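PDB 4R6H: Melibiose/raffinose/stachyose-binding protein MelE from Bacillus subtilis subsp. subtilis str. 168, which binds melibiose, raffinose and stachyose as the solute-binding component of the MelEDC-MsmX ABC transporter that imports these sugars. Local coordinates for residues 183-188 with 263-268. Numbering follows the deposited sequence.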
ATOM      1  N   PRO A 183     -23.237  -3.244   1.062  1.00 17.30           N
ATOM      2  CA  PRO A 183     -22.732  -2.172   0.223  1.00 17.44           C
ATOM      3  C   PRO A 183     -21.205  -2.001   0.358  1.00 18.48           C
ATOM      4  O   PRO A 183     -20.537  -1.838  -0.695  1.00 17.37           O
ATOM      5  CB  PRO A 183     -23.507  -0.935   0.691  1.00 21.48           C
ATOM      6  CG  PRO A 183     -24.749  -1.505   1.300  1.00 19.42           C
ATOM      7  CD  PRO A 183     -24.367  -2.783   1.906  1.00 18.94           C
ATOM      8  N   PHE A 184     -20.659  -2.063   1.579  1.00 17.29           N
ATOM      9  CA  PHE A 184     -19.214  -1.846   1.794  1.00 16.28           C
ATOM     10  C   PHE A 184     -18.775  -2.824   2.837  1.00 18.08           C
ATOM     11  O   PHE A 184     -19.222  -2.755   3.945  1.00 17.70           O
ATOM     12  CB  PHE A 184     -19.048  -0.413   2.248  1.00 17.33           C
ATOM     13  CG  PHE A 184     -17.632   0.084   2.385  1.00 16.21           C
ATOM     14  CD1 PHE A 184     -16.574  -0.448   1.643  1.00 17.25           C
ATOM     15  CD2 PHE A 184     -17.381   1.194   3.185  1.00 16.22           C
ATOM     16  CE1 PHE A 184     -15.297   0.087   1.739  1.00 16.91           C
ATOM     17  CE2 PHE A 184     -16.108   1.747   3.265  1.00 18.41           C
ATOM     18  CZ  PHE A 184     -15.067   1.174   2.563  1.00 18.20           C
ATOM     19  N   TRP A 185     -17.944  -3.782   2.483  1.00 15.52           N
ATOM     20  CA  TRP A 185     -17.647  -4.928   3.341  1.00 16.06           C
ATOM     21  C   TRP A 185     -16.312  -4.826   4.010  1.00 18.32           C
ATOM     22  O   TRP A 185     -15.330  -4.467   3.390  1.00 17.83           O
ATOM     23  CB  TRP A 185     -17.688  -6.220   2.515  1.00 18.19           C
ATOM     24  CG  TRP A 185     -17.641  -7.492   3.298  1.00 17.29           C
ATOM     25  CD1 TRP A 185     -18.702  -8.222   3.757  1.00 19.29           C
ATOM     26  CD2 TRP A 185     -16.477  -8.234   3.618  1.00 17.08           C
ATOM     27  NE1 TRP A 185     -18.261  -9.358   4.391  1.00 21.37           N
ATOM     28  CE2 TRP A 185     -16.893  -9.405   4.317  1.00 18.49           C
ATOM     29  CE3 TRP A 185     -15.115  -8.037   3.400  1.00 19.27           C
ATOM     30  CZ2 TRP A 185     -15.972 -10.350   4.798  1.00 19.26           C
ATOM     31  CZ3 TRP A 185     -14.219  -8.976   3.873  1.00 19.11           C
ATOM     32  CH2 TRP A 185     -14.649 -10.129   4.532  1.00 17.60           C
ATOM     33  N   PHE A 186     -16.306  -5.098   5.313  1.00 17.32           N
ATOM     34  CA  PHE A 186     -15.092  -5.148   6.135  1.00 18.63           C
ATOM     35  C   PHE A 186     -14.885  -6.481   6.797  1.00 17.35           C
ATOM     36  O   PHE A 186     -15.808  -7.027   7.431  1.00 18.71           O
ATOM     37  CB  PHE A 186     -15.157  -4.093   7.294  1.00 17.57           C
ATOM     38  CG  PHE A 186     -14.882  -2.691   6.859  1.00 16.69           C
ATOM     39  CD1 PHE A 186     -15.891  -1.912   6.358  1.00 19.99           C
ATOM     40  CD2 PHE A 186     -13.618  -2.161   6.942  1.00 18.84           C
ATOM     41  CE1 PHE A 186     -15.656  -0.607   5.950  1.00 21.08           C
ATOM     42  CE2 PHE A 186     -13.355  -0.866   6.554  1.00 21.03           C
ATOM     43  CZ  PHE A 186     -14.389  -0.080   6.046  1.00 20.85           C
ATOM     44  N   ALA A 187     -13.657  -6.937   6.725  1.00 18.19           N
ATOM     45  CA  ALA A 187     -13.240  -8.108   7.503  1.00 16.92           C
ATOM     46  C   ALA A 187     -12.763  -7.594   8.893  1.00 16.99           C
ATOM     47  O   ALA A 187     -11.573  -7.628   9.192  1.00 18.83           O
ATOM     48  CB  ALA A 187     -12.153  -8.875   6.787  1.00 18.28           C
ATOM     49  N   GLY A 188     -13.719  -7.155   9.720  1.00 18.01           N
ATOM     50  CA  GLY A 188     -13.430  -6.410  10.915  1.00 20.42           C
ATOM     51  C   GLY A 188     -12.839  -7.275  12.017  1.00 19.60           C
ATOM     52  O   GLY A 188     -12.362  -6.748  13.018  1.00 19.31           O
ATOM     53  N   ASN A 263     -21.632 -12.451  -5.650  1.00 17.66           N
ATOM     54  CA  ASN A 263     -22.399 -11.218  -5.833  1.00 18.85           C
ATOM     55  C   ASN A 263     -23.057 -10.712  -4.544  1.00 16.75           C
ATOM     56  O   ASN A 263     -24.123 -10.072  -4.578  1.00 20.05           O
ATOM     57  CB  ASN A 263     -23.464 -11.386  -6.944  1.00 18.63           C
ATOM     58  CG  ASN A 263     -22.850 -11.477  -8.320  1.00 22.04           C
ATOM     59  OD1 ASN A 263     -22.305 -10.496  -8.854  1.00 20.50           O
ATOM     60  ND2 ASN A 263     -22.930 -12.640  -8.916  1.00 20.52           N
ATOM     61  N   LYS A 264     -22.357 -10.897  -3.421  1.00 18.26           N
ATOM     62  CA  LYS A 264     -22.849 -10.487  -2.123  1.00 19.56           C
ATOM     63  C   LYS A 264     -22.264  -9.170  -1.593  1.00 18.46           C
ATOM     64  O   LYS A 264     -22.709  -8.672  -0.534  1.00 20.69           O
ATOM     65  CB  LYS A 264     -22.725 -11.635  -1.129  1.00 21.27           C
ATOM     66  CG  LYS A 264     -23.741 -12.739  -1.438  1.00 25.28           C
ATOM     67  CD  LYS A 264     -23.613 -13.956  -0.534  1.00 32.28           C
ATOM     68  CE  LYS A 264     -24.626 -15.036  -0.916  1.00 31.66           C
ATOM     69  NZ  LYS A 264     -24.128 -16.396  -0.554  1.00 36.52           N
ATOM     70  N   ILE A 265     -21.320  -8.597  -2.353  1.00 17.63           N
ATOM     71  CA  ILE A 265     -20.590  -7.413  -1.883  1.00 17.70           C
ATOM     72  C   ILE A 265     -20.450  -6.415  -3.001  1.00 16.50           C
ATOM     73  O   ILE A 265     -19.972  -6.774  -4.083  1.00 17.51           O
ATOM     74  CB  ILE A 265     -19.171  -7.794  -1.386  1.00 18.04           C
ATOM     75  CG1 ILE A 265     -19.219  -8.610  -0.079  1.00 19.77           C
ATOM     76  CG2 ILE A 265     -18.319  -6.552  -1.138  1.00 18.17           C
ATOM     77  CD1 ILE A 265     -17.893  -9.243   0.284  1.00 19.62           C
ATOM     78  N   ALA A 266     -20.820  -5.156  -2.790  1.00 15.91           N
ATOM     79  CA  ALA A 266     -20.620  -4.132  -3.829  1.00 15.59           C
ATOM     80  C   ALA A 266     -19.222  -3.524  -3.827  1.00 18.88           C
ATOM     81  O   ALA A 266     -18.554  -3.526  -4.850  1.00 18.83           O
ATOM     82  CB  ALA A 266     -21.675  -3.042  -3.742  1.00 17.42           C
ATOM     83  N   PHE A 267     -18.786  -3.001  -2.688  1.00 14.71           N
ATOM     84  CA  PHE A 267     -17.473  -2.361  -2.528  1.00 16.43           C
ATOM     85  C   PHE A 267     -16.704  -2.978  -1.369  1.00 15.56           C
ATOM     86  O   PHE A 267     -17.275  -3.411  -0.371  1.00 15.90           O
ATOM     87  CB  PHE A 267     -17.619  -0.903  -2.186  1.00 16.48           C
ATOM     88  CG  PHE A 267     -18.174  -0.041  -3.274  1.00 15.68           C
ATOM     89  CD1 PHE A 267     -17.321   0.591  -4.178  1.00 15.57           C
ATOM     90  CD2 PHE A 267     -19.544   0.245  -3.334  1.00 15.50           C
ATOM     91  CE1 PHE A 267     -17.828   1.463  -5.125  1.00 17.46           C
ATOM     92  CE2 PHE A 267     -20.055   1.095  -4.306  1.00 16.32           C
ATOM     93  CZ  PHE A 267     -19.204   1.710  -5.195  1.00 18.61           C
ATOM     94  N   THR A 268     -15.381  -2.916  -1.475  1.00 14.92           N
ATOM     95  CA  THR A 268     -14.497  -3.222  -0.343  1.00 16.33           C
ATOM     96  C   THR A 268     -13.197  -2.484  -0.561  1.00 19.69           C
ATOM     97  O   THR A 268     -12.913  -2.080  -1.674  1.00 18.46           O
ATOM     98  CB  THR A 268     -14.320  -4.746  -0.125  1.00 17.59           C
ATOM     99  OG1 THR A 268     -13.774  -4.986   1.166  1.00 18.18           O
ATOM    100  CG2 THR A 268     -13.417  -5.383  -1.179  1.00 19.96           C
TER
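W185 and F267 meet through their backbones in a short parallel pairing of strands 182-185 and 265-269, part of the mixed sheet in one lobe of this solute-binding protein. Between 183-188 and 263-268 the parallel pairing is carried by two backbone bonds at F267. Its O accepts W185 N at 3.0 Å in the straighter bond (159° at the hydrogen). Its N reaches P183 O at 2.9 Å, more bent. F267 O also receives a CA-H...O contact from F184 CA at 3.3 Å. One residue on, a side chain takes over: T268 OG1 donates to W185 O at 2.8 Å, tilted from the carbonyl plane.

On the face carrying W185 and T268, the methyl I265 CD1 lies over the five-membered ring of W185, 3.7 Å from its centroid and 18° off the normal, a CH-pi contact. A187 N lies over the opposite face, near the rim of the six-membered ring. W185 and I265 both touch L256 and L259 of helix 256-261. With a leucine in place of W185 the aromatic face under I265 CD1 is gone, and a gap would probably open between I265 and these leucines. On the other face, F184 has CG anti to its N (chi1 -174°), which brings CD1 within 4.0 Å of F267 CB; both phenylalanine rings meet F166 edge-to-face.

Further out, K264 and A266 bond to V182, strand 265-269 also pairs with 141-148, and helix 163-177 packs L170 and I173 against F267. The F267 ring turns its edge to P183, with CD2 3.5 Å from P183 O.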